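Local coordinates for protein oxidoreductase, Gfo/Idh/MocA family (PDB 1XEA) that probably binds a nicotinamide dinucleotide cofactor and carries out an oxidation or reduction, its exact substrate being unknown, at residues K4-L10 with I28-T34; I88-K94 with Q115-F121; A143-W149 with H225-D231; D185-T189 with L200-Q205. All coordinates share one frame; numbering follows the deposited sequence.

Contacts 1 and 2 lie in the parallel sheet of the Rossmann domain, which probably binds the dinucleotide. They pair its two outermost strands, 28-33 and 117-120, with their inner neighbours. Their centres are about 14 Å apart, and their nearest atoms about 7 Å. Contacts 3 and 4 belong to the mixed sheet on the opposite side of the chain's centre. Their centres are about 15 Å apart, and both reach the second subunit. Contact 2 stands closer to this sheet than contact 1 does: its nearest atoms are about 8 Å from contact 3. The bound nickel ion is about 5 Å from the Tyr230 side chain of contact 3.

Contact 1. Residues K4-L10 with I28-T34; sequences KIAMIGL and IELVLCT
Lys4 and Glu29 form a salt bridge at the start of two parallel strands, with NZ of Lys4 2.8 Å from OE1 of Glu29. Their side chains run side by side. Lys4 sends CG anti to its own N (chi1 -173°), then bends near its end to bring the ammonium over to the carboxylate.
Backbone bonds join the strands. Ile5 N reaches Glu29 O at 3.0 Å and Met7 N reaches Val31 O at 3.1 Å. The return bonds from Val31 N and Cys33 N are weak. Gly9 N closes the series on Cys33 O at 2.8 Å.
Apolar contacts fill both faces. CG of selenomethionine Met7 meets CD2 of Leu30 at 3.7 Å, and helix 12-22 packs on both residues. On the other face CB of Ala6 lies 4.0 Å from CB of Val31. Beyond the strand, Leu10 crosses Leu32 at about a right angle, and CD1 of Leu10 lies 4.0 Å from CD2 of Leu32.
The two strands and helix 12-22 form a beta-alpha-beta unit. Gly9 fits the start of a Rossmann-type glycine motif, consistent with a dinucleotide-binding fold. The chemistry is that of a largely apolar, buried strand pair whose one ion pair sits at the more exposed Lys4-Glu29 end.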
# COMPACT_ATOMS: atom_id res chain seq x y z
N LYS A 4 -19.16 -41.17 1.12
CA LYS A 4 -20.49 -40.68 1.48
C LYS A 4 -20.33 -40.03 2.85
O LYS A 4 -20.15 -40.70 3.87
CB LYS A 4 -21.48 -41.84 1.54
CG LYS A 4 -22.95 -41.46 1.75
CD LYS A 4 -23.84 -42.71 1.88
CE LYS A 4 -24.80 -42.88 0.71
NZ LYS A 4 -25.80 -41.76 0.63
N ILE A 5 -20.37 -38.71 2.86
CA ILE A 5 -20.21 -37.94 4.08
C ILE A 5 -21.57 -37.43 4.56
O ILE A 5 -22.43 -37.10 3.76
CB ILE A 5 -19.25 -36.74 3.83
CG1 ILE A 5 -17.79 -37.21 3.83
CG2 ILE A 5 -19.41 -35.68 4.92
CD1 ILE A 5 -17.43 -38.17 2.73
N ALA A 6 -21.76 -37.39 5.87
CA ALA A 6 -23.00 -36.89 6.42
C ALA A 6 -22.66 -35.64 7.19
O ALA A 6 -21.73 -35.62 8.00
CB ALA A 6 -23.61 -37.92 7.34
N MSE A 7 -23.41 -34.58 6.92
CA MSE A 7 -23.19 -33.33 7.62
C MSE A 7 -24.31 -33.08 8.62
O MSE A 7 -25.45 -32.81 8.25
CB MSE A 7 -23.12 -32.18 6.63
CG MSE A 7 -21.83 -32.14 5.85
SE MSE A 7 -21.72 -30.58 4.72
CE MSE A 7 -22.31 -29.24 5.99
N ILE A 8 -23.96 -33.18 9.89
CA ILE A 8 -24.92 -32.98 10.96
C ILE A 8 -24.81 -31.56 11.50
O ILE A 8 -23.72 -31.12 11.86
CB ILE A 8 -24.68 -33.96 12.13
CG1 ILE A 8 -24.89 -35.41 11.66
CG2 ILE A 8 -25.61 -33.63 13.28
CD1 ILE A 8 -23.67 -36.04 11.04
N GLY A 9 -25.94 -30.86 11.53
CA GLY A 9 -25.96 -29.50 12.05
C GLY A 9 -25.60 -28.44 11.03
O GLY A 9 -24.44 -28.06 10.89
N LEU A 10 -26.61 -27.96 10.32
CA LEU A 10 -26.38 -26.96 9.29
C LEU A 10 -26.57 -25.52 9.77
O LEU A 10 -27.59 -24.90 9.50
CB LEU A 10 -27.28 -27.25 8.09
CG LEU A 10 -27.17 -28.70 7.62
CD1 LEU A 10 -28.10 -28.92 6.45
CD2 LEU A 10 -25.74 -29.05 7.25
N ILE A 28 -18.39 -37.43 -4.04
CA ILE A 28 -18.81 -37.38 -2.65
C ILE A 28 -20.31 -37.23 -2.58
O ILE A 28 -20.87 -36.25 -3.08
CB ILE A 28 -18.17 -36.19 -1.92
CG1 ILE A 28 -16.68 -36.45 -1.78
CG2 ILE A 28 -18.80 -35.99 -0.54
CD1 ILE A 28 -15.96 -35.32 -1.09
N GLU A 29 -20.98 -38.20 -1.96
CA GLU A 29 -22.42 -38.12 -1.82
C GLU A 29 -22.66 -37.51 -0.45
O GLU A 29 -22.03 -37.90 0.52
CB GLU A 29 -23.06 -39.51 -1.95
CG GLU A 29 -24.59 -39.53 -1.75
CD GLU A 29 -25.25 -40.79 -2.34
OE1 GLU A 29 -26.44 -41.04 -2.02
OE2 GLU A 29 -24.59 -41.51 -3.12
N LEU A 30 -23.55 -36.53 -0.40
CA LEU A 30 -23.86 -35.86 0.86
C LEU A 30 -25.16 -36.34 1.49
O LEU A 30 -26.07 -36.81 0.80
CB LEU A 30 -23.95 -34.35 0.64
CG LEU A 30 -22.71 -33.51 0.99
CD1 LEU A 30 -22.93 -32.08 0.54
CD2 LEU A 30 -22.46 -33.57 2.50
N VAL A 31 -25.22 -36.22 2.81
CA VAL A 31 -26.40 -36.62 3.55
C VAL A 31 -26.67 -35.52 4.57
O VAL A 31 -26.10 -35.51 5.65
CB VAL A 31 -26.18 -37.98 4.28
CG1 VAL A 31 -27.46 -38.40 4.97
CG2 VAL A 31 -25.75 -39.05 3.28
N LEU A 32 -27.53 -34.57 4.21
CA LEU A 32 -27.84 -33.48 5.12
C LEU A 32 -28.65 -33.91 6.32
O LEU A 32 -29.51 -34.80 6.24
CB LEU A 32 -28.56 -32.35 4.38
CG LEU A 32 -27.76 -31.69 3.25
CD1 LEU A 32 -28.52 -30.49 2.73
CD2 LEU A 32 -26.38 -31.25 3.75
N CYS A 33 -28.36 -33.28 7.45
CA CYS A 33 -29.05 -33.58 8.69
C CYS A 33 -29.03 -32.40 9.64
O CYS A 33 -27.97 -31.83 9.93
CB CYS A 33 -28.40 -34.77 9.38
SG CYS A 33 -29.00 -35.00 11.05
N THR A 34 -30.20 -32.04 10.15
CA THR A 34 -30.29 -30.93 11.07
C THR A 34 -31.65 -30.93 11.76
O THR A 34 -32.61 -31.49 11.23
CB THR A 34 -30.04 -29.59 10.33
OG1 THR A 34 -30.02 -28.50 11.27
CG2 THR A 34 -31.10 -29.34 9.28

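Contact 2. Residues I88-K94 with Q115-F121; sequences IPTFVDK and QPLYVGF
Phe91 and Tyr118 meet rim to rim on one face of the parallel pair 90-93 and 117-120. Neither ring covers the other; their planes are 22° apart, and CD1 of Phe91 touches CD2 of Tyr118 at 3.5 Å. With CG opposite its own N (chi1 172°), the Phe91 ring leans over the neighbouring strand, CZ of Phe91 3.9 Å from CA of Gly120. Helix 268-281 covers this face: Trp275 meets the Phe91 ring, and Asp274 bonds the Tyr118 hydroxyl.
Pro89 and Pro116 lie side by side on the same face, CB of Pro89 3.3 Å from CG of Pro116. On the other face Leu117 runs alongside Thr90, its CD1 4.0 Å from CG2 of Thr90. Past the strands, Lys94 lays CB over a face of the Phe121 ring, a CH-pi contact.
Four good backbone bonds tie the strands, among them Val92 N to Tyr118 O at 2.9 Å. Asp93 OD1 is hydrogen-bonded to the hydroxyl of Tyr18.
With helix 100-112 the strands make a beta-alpha-beta unit at one border of the Rossmann sheet. The chemistry implies an apolar face of two aromatic rings and two prolines, packed against helix 268-281, with the tyrosine hydroxyl satisfied there by a carboxylate.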
# COMPACT_ATOMS: atom_id res chain seq x y z
N ILE A 88 -16.87 -44.59 13.27
CA ILE A 88 -16.93 -43.82 12.04
C ILE A 88 -16.04 -42.58 12.12
O ILE A 88 -16.11 -41.83 13.09
CB ILE A 88 -18.38 -43.39 11.76
CG1 ILE A 88 -19.27 -44.64 11.74
CG2 ILE A 88 -18.48 -42.65 10.45
CD1 ILE A 88 -20.74 -44.33 11.61
N PRO A 89 -15.18 -42.37 11.10
CA PRO A 89 -14.30 -41.19 11.11
C PRO A 89 -15.15 -39.96 11.39
O PRO A 89 -16.11 -39.68 10.66
CB PRO A 89 -13.72 -41.20 9.71
CG PRO A 89 -13.64 -42.66 9.39
CD PRO A 89 -14.97 -43.17 9.89
N THR A 90 -14.82 -39.21 12.43
CA THR A 90 -15.60 -38.03 12.76
C THR A 90 -14.86 -36.71 12.58
O THR A 90 -13.68 -36.58 12.91
CB THR A 90 -16.12 -38.10 14.23
OG1 THR A 90 -16.97 -39.24 14.38
CG2 THR A 90 -16.91 -36.85 14.60
N PHE A 91 -15.58 -35.71 12.07
CA PHE A 91 -15.03 -34.39 11.86
C PHE A 91 -15.87 -33.42 12.68
O PHE A 91 -17.10 -33.52 12.69
CB PHE A 91 -15.13 -34.01 10.38
CG PHE A 91 -14.77 -32.58 10.10
CD1 PHE A 91 -13.45 -32.22 9.87
CD2 PHE A 91 -15.75 -31.60 10.08
CE1 PHE A 91 -13.12 -30.89 9.60
CE2 PHE A 91 -15.43 -30.27 9.82
CZ PHE A 91 -14.11 -29.91 9.58
N VAL A 92 -15.20 -32.50 13.36
CA VAL A 92 -15.89 -31.52 14.18
C VAL A 92 -15.25 -30.16 13.97
O VAL A 92 -14.04 -30.03 14.04
CB VAL A 92 -15.83 -31.87 15.69
CG1 VAL A 92 -16.55 -30.79 16.50
CG2 VAL A 92 -16.48 -33.22 15.93
N ASP A 93 -16.08 -29.16 13.71
CA ASP A 93 -15.57 -27.82 13.49
C ASP A 93 -15.13 -27.22 14.82
O ASP A 93 -15.83 -27.34 15.82
CB ASP A 93 -16.65 -26.95 12.84
CG ASP A 93 -16.15 -25.57 12.49
OD1 ASP A 93 -15.04 -25.47 11.89
OD2 ASP A 93 -16.85 -24.57 12.79
N LYS A 94 -13.96 -26.59 14.82
CA LYS A 94 -13.41 -25.97 16.02
C LYS A 94 -14.45 -25.04 16.65
O LYS A 94 -15.18 -24.36 15.94
CB LYS A 94 -12.15 -25.19 15.68
CG LYS A 94 -12.39 -23.97 14.81
CD LYS A 94 -12.82 -22.77 15.64
CE LYS A 94 -13.70 -21.82 14.84
NZ LYS A 94 -14.07 -20.64 15.66
N GLN A 115 -10.71 -44.85 15.63
CA GLN A 115 -11.29 -44.00 14.62
C GLN A 115 -10.59 -42.65 14.60
O GLN A 115 -10.00 -42.23 15.60
CB GLN A 115 -12.79 -43.82 14.87
CG GLN A 115 -13.57 -45.06 14.52
CD GLN A 115 -13.32 -45.50 13.10
OE1 GLN A 115 -13.37 -44.69 12.17
NE2 GLN A 115 -13.04 -46.78 12.91
N PRO A 116 -10.62 -41.96 13.46
CA PRO A 116 -9.98 -40.65 13.34
C PRO A 116 -10.97 -39.55 13.70
O PRO A 116 -12.13 -39.58 13.29
CB PRO A 116 -9.58 -40.61 11.88
CG PRO A 116 -10.76 -41.25 11.24
CD PRO A 116 -11.02 -42.45 12.13
N LEU A 117 -10.49 -38.60 14.49
CA LEU A 117 -11.28 -37.46 14.93
C LEU A 117 -10.53 -36.22 14.45
O LEU A 117 -9.49 -35.85 15.00
CB LEU A 117 -11.39 -37.46 16.45
CG LEU A 117 -12.08 -36.24 17.08
CD1 LEU A 117 -13.53 -36.13 16.60
CD2 LEU A 117 -12.03 -36.39 18.59
N TYR A 118 -11.07 -35.59 13.42
CA TYR A 118 -10.46 -34.40 12.83
C TYR A 118 -11.11 -33.11 13.32
O TYR A 118 -12.33 -32.98 13.32
CB TYR A 118 -10.62 -34.49 11.32
CG TYR A 118 -9.67 -33.65 10.53
CD1 TYR A 118 -8.43 -34.16 10.13
CD2 TYR A 118 -10.01 -32.35 10.14
CE1 TYR A 118 -7.56 -33.42 9.36
CE2 TYR A 118 -9.14 -31.59 9.36
CZ TYR A 118 -7.91 -32.13 8.98
OH TYR A 118 -7.05 -31.40 8.20
N VAL A 119 -10.28 -32.14 13.72
CA VAL A 119 -10.80 -30.85 14.18
C VAL A 119 -10.63 -29.82 13.06
O VAL A 119 -9.59 -29.76 12.41
CB VAL A 119 -10.05 -30.36 15.45
CG1 VAL A 119 -10.63 -29.04 15.90
CG2 VAL A 119 -10.16 -31.40 16.56
N GLY A 120 -11.65 -28.99 12.86
CA GLY A 120 -11.62 -27.99 11.81
C GLY A 120 -10.88 -26.70 12.07
O GLY A 120 -11.45 -25.73 12.56
N PHE A 121 -9.59 -26.68 11.73
CA PHE A 121 -8.76 -25.50 11.91
C PHE A 121 -8.29 -25.05 10.53
O PHE A 121 -7.17 -25.35 10.12
CB PHE A 121 -7.55 -25.84 12.76
CG PHE A 121 -7.84 -25.98 14.22
CD1 PHE A 121 -7.63 -27.20 14.87
CD2 PHE A 121 -8.22 -24.87 14.98
CE1 PHE A 121 -7.78 -27.31 16.25
CE2 PHE A 121 -8.38 -24.97 16.36
CZ PHE A 121 -8.15 -26.19 17.00

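Contact 3. Residues A143-W149 with H225-D231; sequences ALRSLRW and HVTASYD
Trp149 takes CG2 of Val226 over the centre of its six-membered ring, and Tyr230 takes CD2 of Leu144 over one face, nearer the rim. Both are CH-pi contacts; CG2 of Val226 is 3.7 Å from the centroid of the Trp149 six-membered ring. CB of Ala143 sits at the Tyr230 edge, in plane. The Arg145 guanidinium has Ala143 O over one face and the Asp231 carboxylate at its edge, the two planes 57° apart.
Strands 146-149 and 225-230 form an antiparallel pair in the mixed sheet, with a classic beta bulge, in which two residues, Arg145 and Ser146, sit opposite the single residue Ser229. Ser229 O therefore accepts two N-H groups, from Arg145 N at 2.7 Å and from Ser146 N at 3.2 Å. Further along, Arg148 N and Thr227 O are joined by a nearly straight bond of 2.7 Å.
Outside partners hold the polar ends. Glu135 bonds the Tyr230 hydroxyl, Glu224 the Trp149 indole, and Glu150 of the same chain forms a salt bridge with Arg148 NE. Asn216 of the second subunit packs on Ser229.
Arg145 bends at chi2 (-62°), and its NE meets Asp231 OD2 from above the carboxylate plane at 3.3 Å. On the face with Arg148, OG of Ser146 and OG of Ser229 share a hydrogen bond of 2.9 Å.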
# COMPACT_ATOMS: atom_id res chain seq x y z
N ALA A 143 12.88 -23.22 10.68
CA ALA A 143 13.82 -22.12 10.74
C ALA A 143 13.18 -20.84 11.28
O ALA A 143 13.84 -19.82 11.42
CB ALA A 143 14.42 -21.87 9.37
N LEU A 144 11.88 -20.91 11.57
CA LEU A 144 11.15 -19.75 12.07
C LEU A 144 11.77 -19.13 13.32
O LEU A 144 11.87 -19.79 14.35
CB LEU A 144 9.70 -20.12 12.37
CG LEU A 144 8.71 -20.08 11.21
CD1 LEU A 144 7.32 -20.49 11.70
CD2 LEU A 144 8.67 -18.69 10.62
N ARG A 145 12.18 -17.87 13.22
CA ARG A 145 12.75 -17.19 14.38
C ARG A 145 11.63 -16.51 15.15
O ARG A 145 11.81 -16.11 16.30
CB ARG A 145 13.81 -16.17 13.95
CG ARG A 145 15.03 -16.80 13.31
CD ARG A 145 15.75 -17.71 14.29
NE ARG A 145 16.66 -18.64 13.61
CZ ARG A 145 16.52 -19.96 13.60
NH1 ARG A 145 15.49 -20.52 14.24
NH2 ARG A 145 17.40 -20.73 12.96
N SER A 146 10.48 -16.37 14.50
CA SER A 146 9.32 -15.76 15.12
C SER A 146 8.11 -15.87 14.19
O SER A 146 8.25 -15.96 12.97
CB SER A 146 9.61 -14.28 15.47
OG SER A 146 9.11 -13.39 14.49
N LEU A 147 6.92 -15.89 14.79
CA LEU A 147 5.68 -15.97 14.04
C LEU A 147 4.60 -15.29 14.89
O LEU A 147 4.34 -15.71 16.01
CB LEU A 147 5.30 -17.43 13.78
CG LEU A 147 3.93 -17.67 13.12
CD1 LEU A 147 3.94 -17.14 11.70
CD2 LEU A 147 3.58 -19.15 13.14
N ARG A 148 3.99 -14.24 14.35
CA ARG A 148 2.96 -13.50 15.06
C ARG A 148 1.66 -13.52 14.29
O ARG A 148 1.58 -13.09 13.14
CB ARG A 148 3.40 -12.05 15.26
CG ARG A 148 2.35 -11.16 15.91
CD ARG A 148 2.92 -9.79 16.24
NE ARG A 148 3.21 -9.00 15.06
CZ ARG A 148 4.18 -8.09 14.99
NH1 ARG A 148 4.96 -7.85 16.04
NH2 ARG A 148 4.36 -7.41 13.85
N TRP A 149 0.62 -14.02 14.95
CA TRP A 149 -0.68 -14.08 14.32
C TRP A 149 -1.61 -13.08 15.02
O TRP A 149 -1.91 -13.24 16.20
CB TRP A 149 -1.22 -15.51 14.43
CG TRP A 149 -2.21 -15.85 13.37
CD1 TRP A 149 -3.45 -15.28 13.19
CD2 TRP A 149 -2.05 -16.79 12.31
NE1 TRP A 149 -4.05 -15.81 12.09
CE2 TRP A 149 -3.22 -16.74 11.53
CE3 TRP A 149 -1.02 -17.67 11.94
CZ2 TRP A 149 -3.39 -17.54 10.40
CZ3 TRP A 149 -1.20 -18.46 10.82
CH2 TRP A 149 -2.37 -18.39 10.06
N HIS A 225 -3.57 -10.07 10.58
CA HIS A 225 -2.23 -9.96 10.05
C HIS A 225 -1.31 -11.05 10.53
O HIS A 225 -1.26 -11.33 11.73
CB HIS A 225 -1.63 -8.62 10.45
CG HIS A 225 -2.39 -7.44 9.93
ND1 HIS A 225 -2.16 -6.16 10.38
CD2 HIS A 225 -3.35 -7.34 8.99
CE1 HIS A 225 -2.95 -5.32 9.74
NE2 HIS A 225 -3.68 -6.01 8.89
N VAL A 226 -0.59 -11.68 9.62
CA VAL A 226 0.35 -12.72 10.01
C VAL A 226 1.75 -12.24 9.64
O VAL A 226 2.00 -11.79 8.52
CB VAL A 226 0.03 -14.04 9.31
CG1 VAL A 226 0.96 -15.12 9.82
CG2 VAL A 226 -1.41 -14.40 9.55
N THR A 227 2.66 -12.33 10.60
CA THR A 227 4.03 -11.91 10.42
C THR A 227 4.94 -13.06 10.77
O THR A 227 4.84 -13.61 11.87
CB THR A 227 4.41 -10.76 11.35
OG1 THR A 227 3.60 -9.62 11.05
CG2 THR A 227 5.87 -10.41 11.18
N ALA A 228 5.82 -13.42 9.86
CA ALA A 228 6.75 -14.51 10.10
C ALA A 228 8.17 -14.05 9.86
O ALA A 228 8.43 -13.28 8.94
CB ALA A 228 6.42 -15.68 9.19
N SER A 229 9.11 -14.50 10.67
CA SER A 229 10.47 -14.08 10.40
C SER A 229 11.47 -15.22 10.55
O SER A 229 11.31 -16.12 11.38
CB SER A 229 10.86 -12.92 11.31
OG SER A 229 11.27 -13.39 12.58
N TYR A 230 12.49 -15.17 9.70
CA TYR A 230 13.55 -16.15 9.69
C TYR A 230 14.82 -15.33 9.78
O TYR A 230 14.77 -14.16 10.16
CB TYR A 230 13.54 -16.93 8.38
CG TYR A 230 12.26 -17.68 8.12
CD1 TYR A 230 11.13 -17.03 7.64
CD2 TYR A 230 12.19 -19.05 8.35
CE1 TYR A 230 9.95 -17.73 7.39
CE2 TYR A 230 11.02 -19.76 8.11
CZ TYR A 230 9.91 -19.10 7.63
OH TYR A 230 8.77 -19.81 7.37
N ASP A 231 15.95 -15.91 9.44
CA ASP A 231 17.17 -15.12 9.48
C ASP A 231 17.25 -14.32 8.19
O ASP A 231 17.29 -14.88 7.11
CB ASP A 231 18.41 -16.00 9.67
CG ASP A 231 18.48 -16.61 11.07
OD1 ASP A 231 18.35 -15.86 12.07
OD2 ASP A 231 18.65 -17.86 11.15
O HOH W 1 15.78 -18.43 10.25
O HOH W 2 1.04 -9.93 12.59

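Contact 4. Residues D185-T189 with L200-Q205; sequences DLHLT and LDVQWQ
Strands 186-189 and 200-205 run antiparallel, their axes 4.6 Å apart at closest and 168° between their directions. They are the two arms of a beta hairpin at one border of the mixed sheet. His187 with Gln203 and Thr189 with Asp201 are hydrogen-bonded pairs, each with a bond in both directions. His187 N lies 2.7 Å from Gln203 O, and Asp201 N is equally close to Thr189 O. Leu188 faces Val202 in a non-hydrogen-bonded pair between them.
The leucines carry the apolar face. At chi1 -177° Leu186 has CG opposite the backbone N, which brings its branched end over to strand 200-205. CD1 of Leu186 touches CG1 of Val202 at 3.5 Å and CE3 of the Trp204 indole at 3.6 Å. CD2 of Leu188 meets CD1 of Leu200 at 3.8 Å. Helices 160-175 and 286-311 cover this face at Leu200 and Val202, and the Trp204 indole N-H is bonded to Ser178.
The other face is polar and turns to the second subunit. The His187 ring stacks on His187 of that subunit. Asp201 is held within the chain, by a salt bridge to Arg199 and a hydrogen bond to Ser214.
At the Asp185 end one water spans the strands. It donates to Asp185 O at 2.7 Å and accepts a weak bond from Gln205 N at 3.2 Å.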
# COMPACT_ATOMS: atom_id res chain seq x y z
N ASP A 185 6.61 -20.95 30.84
CA ASP A 185 7.45 -19.98 30.15
C ASP A 185 6.64 -19.21 29.13
O ASP A 185 7.14 -18.84 28.06
CB ASP A 185 8.61 -20.69 29.44
CG ASP A 185 9.36 -21.64 30.36
OD1 ASP A 185 9.78 -21.21 31.47
OD2 ASP A 185 9.54 -22.83 29.98
N LEU A 186 5.38 -18.95 29.46
CA LEU A 186 4.49 -18.23 28.56
C LEU A 186 4.06 -16.92 29.20
O LEU A 186 3.82 -16.86 30.40
CB LEU A 186 3.27 -19.10 28.25
CG LEU A 186 2.21 -18.58 27.28
CD1 LEU A 186 1.53 -19.76 26.61
CD2 LEU A 186 1.22 -17.69 28.00
N HIS A 187 3.97 -15.88 28.38
CA HIS A 187 3.57 -14.56 28.86
C HIS A 187 2.17 -14.22 28.40
O HIS A 187 1.93 -13.95 27.22
CB HIS A 187 4.55 -13.51 28.37
CG HIS A 187 4.42 -12.19 29.07
ND1 HIS A 187 4.10 -11.03 28.41
CD2 HIS A 187 4.60 -11.86 30.37
CE1 HIS A 187 4.09 -10.03 29.28
NE2 HIS A 187 4.39 -10.50 30.47
N LEU A 188 1.24 -14.22 29.34
CA LEU A 188 -0.15 -13.93 29.05
C LEU A 188 -0.47 -12.49 29.42
O LEU A 188 -0.09 -12.01 30.49
CB LEU A 188 -1.01 -14.89 29.85
CG LEU A 188 -2.44 -15.14 29.41
CD1 LEU A 188 -3.04 -16.21 30.32
CD2 LEU A 188 -3.26 -13.87 29.50
N THR A 189 -1.17 -11.79 28.54
CA THR A 189 -1.53 -10.40 28.78
C THR A 189 -2.94 -10.18 28.28
O THR A 189 -3.33 -10.77 27.28
CB THR A 189 -0.60 -9.45 28.02
OG1 THR A 189 0.72 -9.53 28.56
CG2 THR A 189 -1.08 -8.02 28.12
N LEU A 200 -6.59 -10.01 24.13
CA LEU A 200 -5.81 -11.09 24.75
C LEU A 200 -4.52 -11.28 23.97
O LEU A 200 -4.53 -11.30 22.74
CB LEU A 200 -6.63 -12.39 24.72
CG LEU A 200 -6.06 -13.62 25.41
CD1 LEU A 200 -5.93 -13.35 26.90
CD2 LEU A 200 -6.98 -14.80 25.17
N ASP A 201 -3.40 -11.41 24.68
CA ASP A 201 -2.11 -11.58 24.03
C ASP A 201 -1.27 -12.67 24.67
O ASP A 201 -0.73 -12.48 25.77
CB ASP A 201 -1.33 -10.27 24.03
CG ASP A 201 -1.95 -9.22 23.12
OD1 ASP A 201 -2.15 -9.52 21.92
OD2 ASP A 201 -2.22 -8.10 23.59
N VAL A 202 -1.15 -13.80 23.99
CA VAL A 202 -0.37 -14.92 24.48
C VAL A 202 0.88 -15.08 23.65
O VAL A 202 0.83 -15.21 22.43
CB VAL A 202 -1.17 -16.22 24.43
CG1 VAL A 202 -0.28 -17.39 24.83
CG2 VAL A 202 -2.37 -16.13 25.35
N GLN A 203 2.02 -15.08 24.34
CA GLN A 203 3.31 -15.20 23.68
C GLN A 203 4.29 -16.03 24.50
O GLN A 203 4.39 -15.87 25.72
CB GLN A 203 3.85 -13.78 23.45
CG GLN A 203 5.35 -13.65 23.54
CD GLN A 203 5.85 -12.26 23.20
OE1 GLN A 203 7.01 -11.94 23.46
NE2 GLN A 203 4.99 -11.44 22.59
N TRP A 204 5.01 -16.94 23.84
CA TRP A 204 6.00 -17.77 24.51
C TRP A 204 7.11 -18.13 23.53
O TRP A 204 6.98 -17.96 22.32
CB TRP A 204 5.36 -19.05 25.03
CG TRP A 204 4.95 -20.00 23.97
CD1 TRP A 204 5.65 -21.10 23.54
CD2 TRP A 204 3.72 -20.00 23.25
NE1 TRP A 204 4.91 -21.79 22.61
CE2 TRP A 204 3.73 -21.13 22.40
CE3 TRP A 204 2.62 -19.13 23.23
CZ2 TRP A 204 2.65 -21.45 21.57
CZ3 TRP A 204 1.55 -19.44 22.40
CH2 TRP A 204 1.58 -20.58 21.57
N GLN A 205 8.22 -18.65 24.06
CA GLN A 205 9.34 -19.01 23.22
C GLN A 205 9.72 -20.50 23.32
O GLN A 205 9.93 -21.01 24.42
CB GLN A 205 10.53 -18.11 23.55
CG GLN A 205 11.78 -18.39 22.75
CD GLN A 205 12.52 -17.13 22.31
OE1 GLN A 205 12.55 -16.12 23.03
NE2 GLN A 205 13.14 -17.19 21.14
O HOH W 3 8.66 -17.04 26.75